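Long-range contacts in periplasmic binding protein (Veillonella parvula, PDB 4MO9), which probably captures a solute, perhaps an iron chelate, outside the cytoplasmic membrane and hands it to an ABC importer: residues I24-L34 with I142-H150; V206-F214 with P268-L276. One frame throughout, in Å; residues are numbered along the deposited sequence.

Overall arrangement
Two contacts, one in each lobe of a solute-binding protein of the TroA-like class, illustrate how such a fold joins parts of the chain far apart in sequence. Interaction 1 comes first along the chain and lays the hairpin of strands 22-25 and 31-34 against strand 143-147, an outermost strand of the four-stranded parallel sheet. Interaction 2 follows, joining loops that leave strands 201-206 and 259-263, neighbours in the five-stranded mixed sheet. The centres lie 37 Å apart on opposite sides of the chain's centre, and the nearest atoms are about 13 Å apart. Each belongs to a different sheet; the side chains of Ile-147 and Met-208 are about 12 Å and 10 Å from the bound trimethylamine oxide.

Interaction 1 (I24-L34 with I142-H150); sequences ITDVTGRTVTL and IQTIYIDYH
Asp-26 of the hairpin takes the backbone N of Tyr-146 on its OD2 at 2.8 Å, while Arg-30 NH1 reaches the same oxygen from the opposite face of the carboxylate in a salt bridge. Arg-30 NH1 also donates to Thr-144 O at 2.9 Å in a nearly straight bond (172°), and both acceptors lie in the guanidinium plane. A bend at chi3 (63°) folds the arginine back so that one group serves hairpin and strand together. Its NH2 adds a water that also accepts from Thr-144 N. Asp-26 OD1 accepts from Thr-28 N, which makes an Asx turn, and also from the Thr-28 hydroxyl and Arg-30 N; together they fix the carboxylate's rotation. Beyond it, Val-27 N donates to Tyr-146 O at 3.1 Å.

Van der Waals contacts fill in around these bonds. Arg-30 CD touches the edge of the Tyr-146 ring 3.6 Å from CD2, with guanidinium and ring planes 65° apart; the phenol itself is anchored by Glu-130 of helix 123-132. On the apolar side, Ile-145 CG1 meets Val-32 CG1 at 3.9 Å, and the Ile-145 and Ile-24 side chains cross at about a right angle, their CD1 atoms in contact. The Leu-34 and Gln-143 side chains pass in opposite directions, CD2 of Leu-34 3.5 Å from CG of Gln-143.

An Asx turn overlapping a type I turn at the tip of a beta hairpin is the motif here, docked on the border strand of the parallel sheet in an alpha/beta lobe.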
loop_
_atom_site.group_PDB
_atom_site.type_symbol
_atom_site.label_atom_id
_atom_site.label_comp_id
_atom_site.label_asym_id
_atom_site.label_seq_id
_atom_site.Cartn_x
_atom_site.Cartn_y
_atom_site.Cartn_z
ATOM N N ILE A 24 4.225 -25.092 -1.825
ATOM C CA ILE A 24 3.524 -23.821 -1.722
ATOM C C ILE A 24 2.696 -23.590 -2.981
ATOM O O ILE A 24 3.157 -23.866 -4.095
ATOM C CB ILE A 24 4.530 -22.673 -1.555
ATOM C CG1 ILE A 24 5.291 -22.843 -0.235
ATOM C CG2 ILE A 24 3.824 -21.322 -1.586
ATOM C CD1 ILE A 24 6.746 -22.478 -0.332
ATOM N N THR A 25 1.469 -23.116 -2.805
ATOM C CA THR A 25 0.647 -22.708 -3.934
ATOM C C THR A 25 0.650 -21.186 -3.976
ATOM O O THR A 25 0.200 -20.535 -3.025
ATOM C CB THR A 25 -0.797 -23.221 -3.780
ATOM O OG1 THR A 25 -0.763 -24.652 -3.615
ATOM C CG2 THR A 25 -1.611 -22.895 -5.019
ATOM N N ASP A 26 1.139 -20.609 -5.073
ATOM C CA ASP A 26 1.202 -19.153 -5.133
ATOM C C ASP A 26 -0.118 -18.541 -5.609
ATOM O O ASP A 26 -1.089 -19.273 -5.873
ATOM C CB ASP A 26 2.480 -18.629 -5.839
ATOM C CG ASP A 26 2.400 -18.623 -7.368
ATOM O OD1 ASP A 26 1.324 -18.868 -7.972
ATOM O OD2 ASP A 26 3.450 -18.338 -7.995
ATOM N N VAL A 27 -0.171 -17.217 -5.681
ATOM C CA VAL A 27 -1.423 -16.518 -5.965
ATOM C C VAL A 27 -1.956 -16.824 -7.375
ATOM O O VAL A 27 -3.127 -16.599 -7.644
ATOM C CB VAL A 27 -1.255 -14.994 -5.737
ATOM C CG1 VAL A 27 -0.695 -14.345 -6.982
ATOM C CG2 VAL A 27 -2.582 -14.333 -5.350
ATOM N N THR A 28 -1.117 -17.368 -8.264
ATOM C CA THR A 28 -1.576 -17.678 -9.621
ATOM C C THR A 28 -1.915 -19.159 -9.771
ATOM O O THR A 28 -2.318 -19.609 -10.856
ATOM C CB THR A 28 -0.539 -17.307 -10.715
ATOM O OG1 THR A 28 0.587 -18.188 -10.626
ATOM C CG2 THR A 28 -0.059 -15.870 -10.556
ATOM N N GLY A 29 -1.723 -19.921 -8.695
ATOM C CA GLY A 29 -1.992 -21.345 -8.740
ATOM C C GLY A 29 -0.777 -22.203 -9.017
ATOM O O GLY A 29 -0.917 -23.423 -9.201
ATOM N N ARG A 30 0.417 -21.603 -9.050
ATOM C CA ARG A 30 1.627 -22.390 -9.306
ATOM C C ARG A 30 2.040 -23.190 -8.082
ATOM O O ARG A 30 2.054 -22.673 -6.950
ATOM C CB ARG A 30 2.801 -21.505 -9.749
ATOM C CG ARG A 30 2.559 -20.808 -11.077
ATOM C CD ARG A 30 3.624 -19.741 -11.359
ATOM N NE ARG A 30 4.984 -20.270 -11.487
ATOM C CZ ARG A 30 5.917 -20.181 -10.541
ATOM N NH1 ARG A 30 5.637 -19.624 -9.370
ATOM N NH2 ARG A 30 7.132 -20.651 -10.761
ATOM N N THR A 31 2.370 -24.456 -8.320
ATOM C CA THR A 31 2.881 -25.316 -7.272
ATOM C C THR A 31 4.399 -25.178 -7.183
ATOM O O THR A 31 5.142 -25.595 -8.084
ATOM C CB THR A 31 2.495 -26.779 -7.529
ATOM O OG1 THR A 31 1.061 -26.895 -7.513
ATOM C CG2 THR A 31 3.075 -27.668 -6.447
ATOM N N VAL A 32 4.860 -24.598 -6.082
ATOM C CA VAL A 32 6.278 -24.292 -5.912
ATOM C C VAL A 32 6.837 -25.100 -4.739
ATOM O O VAL A 32 6.253 -25.110 -3.652
ATOM C CB VAL A 32 6.467 -22.778 -5.669
ATOM C CG1 VAL A 32 7.936 -22.441 -5.479
ATOM C CG2 VAL A 32 5.891 -21.973 -6.833
ATOM N N THR A 33 7.962 -25.776 -4.949
ATOM C CA THR A 33 8.511 -26.653 -3.925
ATOM C C THR A 33 9.850 -26.158 -3.377
ATOM O O THR A 33 10.783 -25.907 -4.154
ATOM C CB THR A 33 8.715 -28.070 -4.482
ATOM O OG1 THR A 33 7.475 -28.540 -5.028
ATOM C CG2 THR A 33 9.175 -29.013 -3.375
ATOM N N LEU A 34 9.950 -26.039 -2.050
ATOM C CA LEU A 34 11.217 -25.702 -1.405
ATOM C C LEU A 34 11.724 -26.890 -0.599
ATOM O O LEU A 34 10.929 -27.622 -0.005
ATOM C CB LEU A 34 11.057 -24.501 -0.474
ATOM C CG LEU A 34 10.578 -23.196 -1.111
ATOM C CD1 LEU A 34 10.305 -22.132 -0.051
ATOM C CD2 LEU A 34 11.608 -22.691 -2.100
ATOM N N ILE A 142 16.763 -20.973 -8.439
ATOM C CA ILE A 142 16.058 -20.072 -7.528
ATOM C C ILE A 142 14.547 -20.157 -7.765
ATOM O O ILE A 142 14.091 -20.097 -8.913
ATOM C CB ILE A 142 16.541 -18.615 -7.716
ATOM C CG1 ILE A 142 18.053 -18.534 -7.454
ATOM C CG2 ILE A 142 15.776 -17.658 -6.815
ATOM C CD1 ILE A 142 18.742 -17.375 -8.154
ATOM N N GLN A 143 13.771 -20.283 -6.689
ATOM C CA GLN A 143 12.320 -20.443 -6.825
ATOM C C GLN A 143 11.605 -19.107 -6.928
ATOM O O GLN A 143 12.006 -18.132 -6.289
ATOM C CB GLN A 143 11.753 -21.270 -5.668
ATOM C CG GLN A 143 12.452 -22.625 -5.516
ATOM C CD GLN A 143 12.448 -23.415 -6.810
ATOM O OE1 GLN A 143 11.389 -23.696 -7.378
ATOM N NE2 GLN A 143 13.639 -23.769 -7.294
ATOM N N THR A 144 10.539 -19.069 -7.724
ATOM C CA THR A 144 9.720 -17.862 -7.857
ATOM C C THR A 144 8.365 -18.117 -7.188
ATOM O O THR A 144 7.750 -19.181 -7.401
ATOM C CB THR A 144 9.476 -17.534 -9.342
ATOM O OG1 THR A 144 10.721 -17.205 -9.982
ATOM C CG2 THR A 144 8.495 -16.382 -9.492
ATOM N N ILE A 145 7.904 -17.168 -6.373
ATOM C CA ILE A 145 6.580 -17.254 -5.764
ATOM C C ILE A 145 5.805 -15.973 -6.061
ATOM O O ILE A 145 6.198 -14.883 -5.616
ATOM C CB ILE A 145 6.670 -17.499 -4.236
ATOM C CG1 ILE A 145 7.313 -18.870 -3.962
ATOM C CG2 ILE A 145 5.304 -17.449 -3.595
ATOM C CD1 ILE A 145 7.358 -19.230 -2.459
ATOM N N TYR A 146 4.715 -16.076 -6.821
ATOM C CA TYR A 146 3.940 -14.857 -7.158
ATOM C C TYR A 146 2.974 -14.483 -6.045
ATOM O O TYR A 146 2.343 -15.356 -5.451
ATOM C CB TYR A 146 3.184 -15.037 -8.479
ATOM C CG TYR A 146 4.121 -15.154 -9.662
ATOM C CD1 TYR A 146 5.033 -14.139 -9.945
ATOM C CD2 TYR A 146 4.101 -16.269 -10.487
ATOM C CE1 TYR A 146 5.901 -14.239 -11.016
ATOM C CE2 TYR A 146 4.970 -16.379 -11.561
ATOM C CZ TYR A 146 5.863 -15.355 -11.817
ATOM O OH TYR A 146 6.731 -15.455 -12.880
ATOM N N ILE A 147 2.854 -13.184 -5.766
ATOM C CA ILE A 147 1.935 -12.684 -4.752
ATOM C C ILE A 147 1.160 -11.517 -5.382
ATOM O O ILE A 147 1.543 -11.017 -6.447
ATOM C CB ILE A 147 2.692 -12.194 -3.501
ATOM C CG1 ILE A 147 3.594 -11.004 -3.857
ATOM C CG2 ILE A 147 3.526 -13.332 -2.878
ATOM C CD1 ILE A 147 4.213 -10.311 -2.640
ATOM N N ASP A 148 0.077 -11.072 -4.753
ATOM C CA ASP A 148 -0.728 -10.042 -5.401
ATOM C C ASP A 148 -1.586 -9.288 -4.397
ATOM O O ASP A 148 -2.751 -9.639 -4.156
ATOM C CB ASP A 148 -1.601 -10.629 -6.526
ATOM C CG ASP A 148 -2.280 -9.550 -7.375
ATOM O OD1 ASP A 148 -1.955 -8.344 -7.232
ATOM O OD2 ASP A 148 -3.143 -9.897 -8.210
ATOM N N TYR A 149 -1.010 -8.242 -3.825
ATOM C CA TYR A 149 -1.770 -7.330 -2.990
ATOM C C TYR A 149 -2.437 -6.241 -3.832
ATOM O O TYR A 149 -3.338 -5.543 -3.344
ATOM C CB TYR A 149 -0.844 -6.703 -1.946
ATOM C CG TYR A 149 -0.323 -7.673 -0.905
ATOM C CD1 TYR A 149 -1.187 -8.508 -0.208
ATOM C CD2 TYR A 149 1.038 -7.757 -0.627
ATOM C CE1 TYR A 149 -0.713 -9.394 0.758
ATOM C CE2 TYR A 149 1.532 -8.649 0.320
ATOM C CZ TYR A 149 0.646 -9.459 1.015
ATOM O OH TYR A 149 1.130 -10.328 1.963
ATOM N N HIS A 150 -2.017 -6.094 -5.093
ATOM C CA HIS A 150 -2.517 -4.988 -5.921
ATOM C C HIS A 150 -3.943 -5.237 -6.382
ATOM O O HIS A 150 -4.679 -4.291 -6.684
ATOM C CB HIS A 150 -1.616 -4.737 -7.141
ATOM C CG HIS A 150 -0.262 -4.201 -6.793
ATOM N ND1 HIS A 150 0.751 -4.991 -6.288
ATOM C CD2 HIS A 150 0.245 -2.947 -6.879
ATOM C CE1 HIS A 150 1.822 -4.244 -6.072
ATOM N NE2 HIS A 150 1.542 -2.999 -6.429
HETATM O O HOH W 1 9.760 -21.208 -9.420
HETATM O O HOH W 2 9.522 -25.342 -7.304
#

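Interaction 2 (V206-F214 with P268-L276); sequences VGMNGPEEF and PKKPTSMRL
Gly-207 and Met-274 supply the backbone bond between these two loops: Met-274 N donates to Gly-207 O at 3.0 Å, the donor tilted 22° from the carbonyl plane. Beside it, Met-208 O abuts the aliphatic part of Lys-270, 3.2 Å from CG, and Ser-273 CB, 3.3 Å away. At the outer margin Thr-272 OG1 donates to Glu-212 OE2 at 3.1 Å, which accepts through its syn lone pair. The glutamate CG sits between the backbone N and carbonyl carbon (chi1 69°), and a further bend at chi2 turns the carboxylate back across to the threonine.

Where the two backbones bring their CA atoms closest, at Gly-210 and Ser-273, Gly-210 CA also lies 3.3 Å from Thr-272 O in a CA-H...O contact. Gly-210 has a positive phi (75°) at this close approach. The ring of Pro-211 brings CD to the same carbonyl, while Lys-270 runs alongside Asn-209 in the same direction, its CE 3.4 Å from Asn-209 OD1.

Type I turns brace both loops. In the turn from Lys-270 to Ser-273, Lys-270 O accepts from Ser-273 N and from Ser-273 OG, the latter at 2.6 Å and in the carbonyl plane. The turn from Gly-210 to Glu-213 is tied to Arg-296, whose side chain donates to the carbonyl oxygens of Gly-210 and Pro-211. Farther back, backbone hydrogen bonds link Gly-207 with Met-263 and Met-274 with Ser-265.

Chemically, the interface relies on two direct hydrogen bonds and close backbone fit. Lys-270 NZ remains 4.3 Å from Glu-213 OE1, beyond a salt bridge, so any charge attraction is probably modest, and Met-208 O is buried without a hydrogen-bond partner.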
loop_
_atom_site.group_PDB
_atom_site.type_symbol
_atom_site.label_atom_id
_atom_site.label_comp_id
_atom_site.label_asym_id
_atom_site.label_seq_id
_atom_site.Cartn_x
_atom_site.Cartn_y
_atom_site.Cartn_z
ATOM N N VAL A 206 -4.109 12.300 -5.682
ATOM C CA VAL A 206 -2.793 12.155 -5.062
ATOM C C VAL A 206 -2.217 13.562 -4.918
ATOM O O VAL A 206 -2.008 14.264 -5.924
ATOM C CB VAL A 206 -1.843 11.292 -5.912
ATOM C CG1 VAL A 206 -0.585 10.945 -5.113
ATOM C CG2 VAL A 206 -2.546 10.007 -6.333
ATOM N N GLY A 207 -1.978 13.995 -3.680
ATOM C CA GLY A 207 -1.547 15.367 -3.457
ATOM C C GLY A 207 -0.049 15.589 -3.571
ATOM O O GLY A 207 0.530 16.341 -2.780
HETATM N N MSE A 208 0.574 14.959 -4.567
HETATM C CA MSE A 208 2.029 14.970 -4.714
HETATM C C MSE A 208 2.568 16.290 -5.248
HETATM O O MSE A 208 3.735 16.633 -5.021
HETATM C CB MSE A 208 2.466 13.833 -5.638
HETATM C CG MSE A 208 3.958 13.815 -5.953
HETATM SE SE MSE A 208 4.433 12.258 -7.026
HETATM C CE MSE A 208 3.357 12.653 -8.597
ATOM N N ASN A 209 1.720 17.032 -5.954
ATOM C CA ASN A 209 2.167 18.259 -6.597
ATOM C C ASN A 209 1.749 19.527 -5.856
ATOM O O ASN A 209 2.022 20.631 -6.317
ATOM C CB ASN A 209 1.685 18.298 -8.052
ATOM C CG ASN A 209 2.303 17.203 -8.900
ATOM O OD1 ASN A 209 3.463 16.837 -8.708
ATOM N ND2 ASN A 209 1.529 16.669 -9.839
ATOM N N GLY A 210 1.088 19.365 -4.709
ATOM C CA GLY A 210 0.649 20.510 -3.925
ATOM C C GLY A 210 -0.564 21.199 -4.531
ATOM O O GLY A 210 -1.052 20.784 -5.589
ATOM N N PRO A 211 -1.058 22.261 -3.868
ATOM C CA PRO A 211 -2.259 22.976 -4.328
ATOM C C PRO A 211 -2.140 23.553 -5.748
ATOM O O PRO A 211 -3.141 23.623 -6.461
ATOM C CB PRO A 211 -2.395 24.116 -3.306
ATOM C CG PRO A 211 -1.689 23.611 -2.077
ATOM C CD PRO A 211 -0.529 22.813 -2.606
ATOM N N GLU A 212 -0.938 23.950 -6.154
ATOM C CA GLU A 212 -0.763 24.696 -7.402
ATOM C C GLU A 212 -0.798 23.847 -8.687
ATOM O O GLU A 212 -0.916 24.392 -9.787
ATOM C CB GLU A 212 0.502 25.574 -7.341
ATOM C CG GLU A 212 1.834 24.814 -7.340
ATOM C CD GLU A 212 2.196 24.198 -5.987
ATOM O OE1 GLU A 212 1.402 24.311 -5.024
ATOM O OE2 GLU A 212 3.290 23.600 -5.892
ATOM N N GLU A 213 -0.709 22.525 -8.545
ATOM C CA GLU A 213 -0.772 21.620 -9.694
ATOM C C GLU A 213 -1.542 20.354 -9.326
ATOM O O GLU A 213 -1.243 19.717 -8.312
ATOM C CB GLU A 213 0.643 21.256 -10.164
ATOM C CG GLU A 213 0.689 20.370 -11.406
ATOM C CD GLU A 213 2.100 19.901 -11.749
ATOM O OE1 GLU A 213 3.025 20.123 -10.934
ATOM O OE2 GLU A 213 2.283 19.304 -12.834
ATOM N N PHE A 214 -2.529 19.977 -10.135
ATOM C CA PHE A 214 -3.329 18.790 -9.813
ATOM C C PHE A 214 -2.514 17.513 -9.929
ATOM O O PHE A 214 -1.778 17.318 -10.897
ATOM C CB PHE A 214 -4.572 18.695 -10.700
ATOM C CG PHE A 214 -5.728 19.534 -10.220
ATOM C CD1 PHE A 214 -5.525 20.833 -9.775
ATOM C CD2 PHE A 214 -7.019 19.023 -10.217
ATOM C CE1 PHE A 214 -6.594 21.613 -9.340
ATOM C CE2 PHE A 214 -8.086 19.791 -9.780
ATOM C CZ PHE A 214 -7.875 21.085 -9.341
ATOM N N PRO A 268 9.644 14.903 -0.228
ATOM C CA PRO A 268 10.476 16.022 0.242
ATOM C C PRO A 268 10.898 16.996 -0.857
ATOM O O PRO A 268 11.286 18.122 -0.541
ATOM C CB PRO A 268 11.708 15.327 0.831
ATOM C CG PRO A 268 11.772 13.993 0.129
ATOM C CD PRO A 268 10.339 13.606 -0.121
ATOM N N LYS A 269 10.831 16.572 -2.118
ATOM C CA LYS A 269 11.170 17.468 -3.226
ATOM C C LYS A 269 9.991 18.358 -3.608
ATOM O O LYS A 269 10.121 19.248 -4.445
ATOM C CB LYS A 269 11.618 16.673 -4.450
ATOM C CG LYS A 269 12.957 15.974 -4.300
ATOM C CD LYS A 269 13.397 15.412 -5.641
ATOM C CE LYS A 269 14.357 14.250 -5.480
ATOM N NZ LYS A 269 14.530 13.533 -6.775
ATOM N N LYS A 270 8.836 18.099 -3.003
ATOM C CA LYS A 270 7.632 18.878 -3.265
ATOM C C LYS A 270 7.176 19.502 -1.950
ATOM O O LYS A 270 6.362 18.913 -1.248
ATOM C CB LYS A 270 6.537 17.955 -3.813
ATOM C CG LYS A 270 6.903 17.219 -5.107
ATOM C CD LYS A 270 7.226 18.210 -6.225
ATOM C CE LYS A 270 6.372 17.954 -7.455
ATOM N NZ LYS A 270 6.196 19.197 -8.260
ATOM N N PRO A 271 7.709 20.693 -1.598
ATOM C CA PRO A 271 7.452 21.207 -0.243
ATOM C C PRO A 271 5.986 21.533 0.073
ATOM O O PRO A 271 5.620 21.543 1.252
ATOM C CB PRO A 271 8.333 22.465 -0.153
ATOM C CG PRO A 271 8.644 22.833 -1.557
ATOM C CD PRO A 271 8.656 21.543 -2.341
ATOM N N THR A 272 5.159 21.767 -0.942
ATOM C CA THR A 272 3.732 21.982 -0.696
ATOM C C THR A 272 2.890 20.717 -0.857
ATOM O O THR A 272 1.660 20.782 -0.786
ATOM C CB THR A 272 3.147 23.031 -1.632
ATOM O OG1 THR A 272 3.282 22.579 -2.986
ATOM C CG2 THR A 272 3.854 24.368 -1.449
ATOM N N SER A 273 3.531 19.571 -1.087
ATOM C CA SER A 273 2.779 18.329 -1.233
ATOM C C SER A 273 2.125 17.954 0.102
ATOM O O SER A 273 2.621 18.327 1.175
ATOM C CB SER A 273 3.666 17.189 -1.757
ATOM O OG SER A 273 4.728 16.864 -0.868
HETATM N N MSE A 274 0.996 17.258 0.043
HETATM C CA MSE A 274 0.371 16.756 1.262
HETATM C C MSE A 274 1.314 15.774 1.942
HETATM O O MSE A 274 1.746 14.796 1.324
HETATM C CB MSE A 274 -0.935 16.044 0.934
HETATM C CG MSE A 274 -1.641 15.501 2.159
HETATM SE SE MSE A 274 -2.050 16.953 3.397
HETATM C CE MSE A 274 -2.411 15.772 4.924
ATOM N N ARG A 275 1.619 16.035 3.213
ATOM C CA ARG A 275 2.582 15.238 3.972
ATOM C C ARG A 275 1.912 14.312 4.993
ATOM O O ARG A 275 1.182 14.767 5.885
ATOM C CB ARG A 275 3.592 16.152 4.685
ATOM C CG ARG A 275 4.592 15.422 5.582
ATOM C CD ARG A 275 5.571 14.540 4.780
ATOM N NE ARG A 275 6.531 15.351 4.030
ATOM C CZ ARG A 275 7.687 15.782 4.529
ATOM N NH1 ARG A 275 8.027 15.474 5.777
ATOM N NH2 ARG A 275 8.501 16.533 3.789
ATOM N N LEU A 276 2.173 13.017 4.842
ATOM C CA LEU A 276 1.770 11.996 5.808
ATOM C C LEU A 276 2.935 11.030 5.985
ATOM O O LEU A 276 3.904 11.092 5.215
ATOM C CB LEU A 276 0.530 11.242 5.319
ATOM C CG LEU A 276 -0.772 12.063 5.294
ATOM C CD1 LEU A 276 -1.927 11.191 4.775
ATOM C CD2 LEU A 276 -1.076 12.590 6.674
#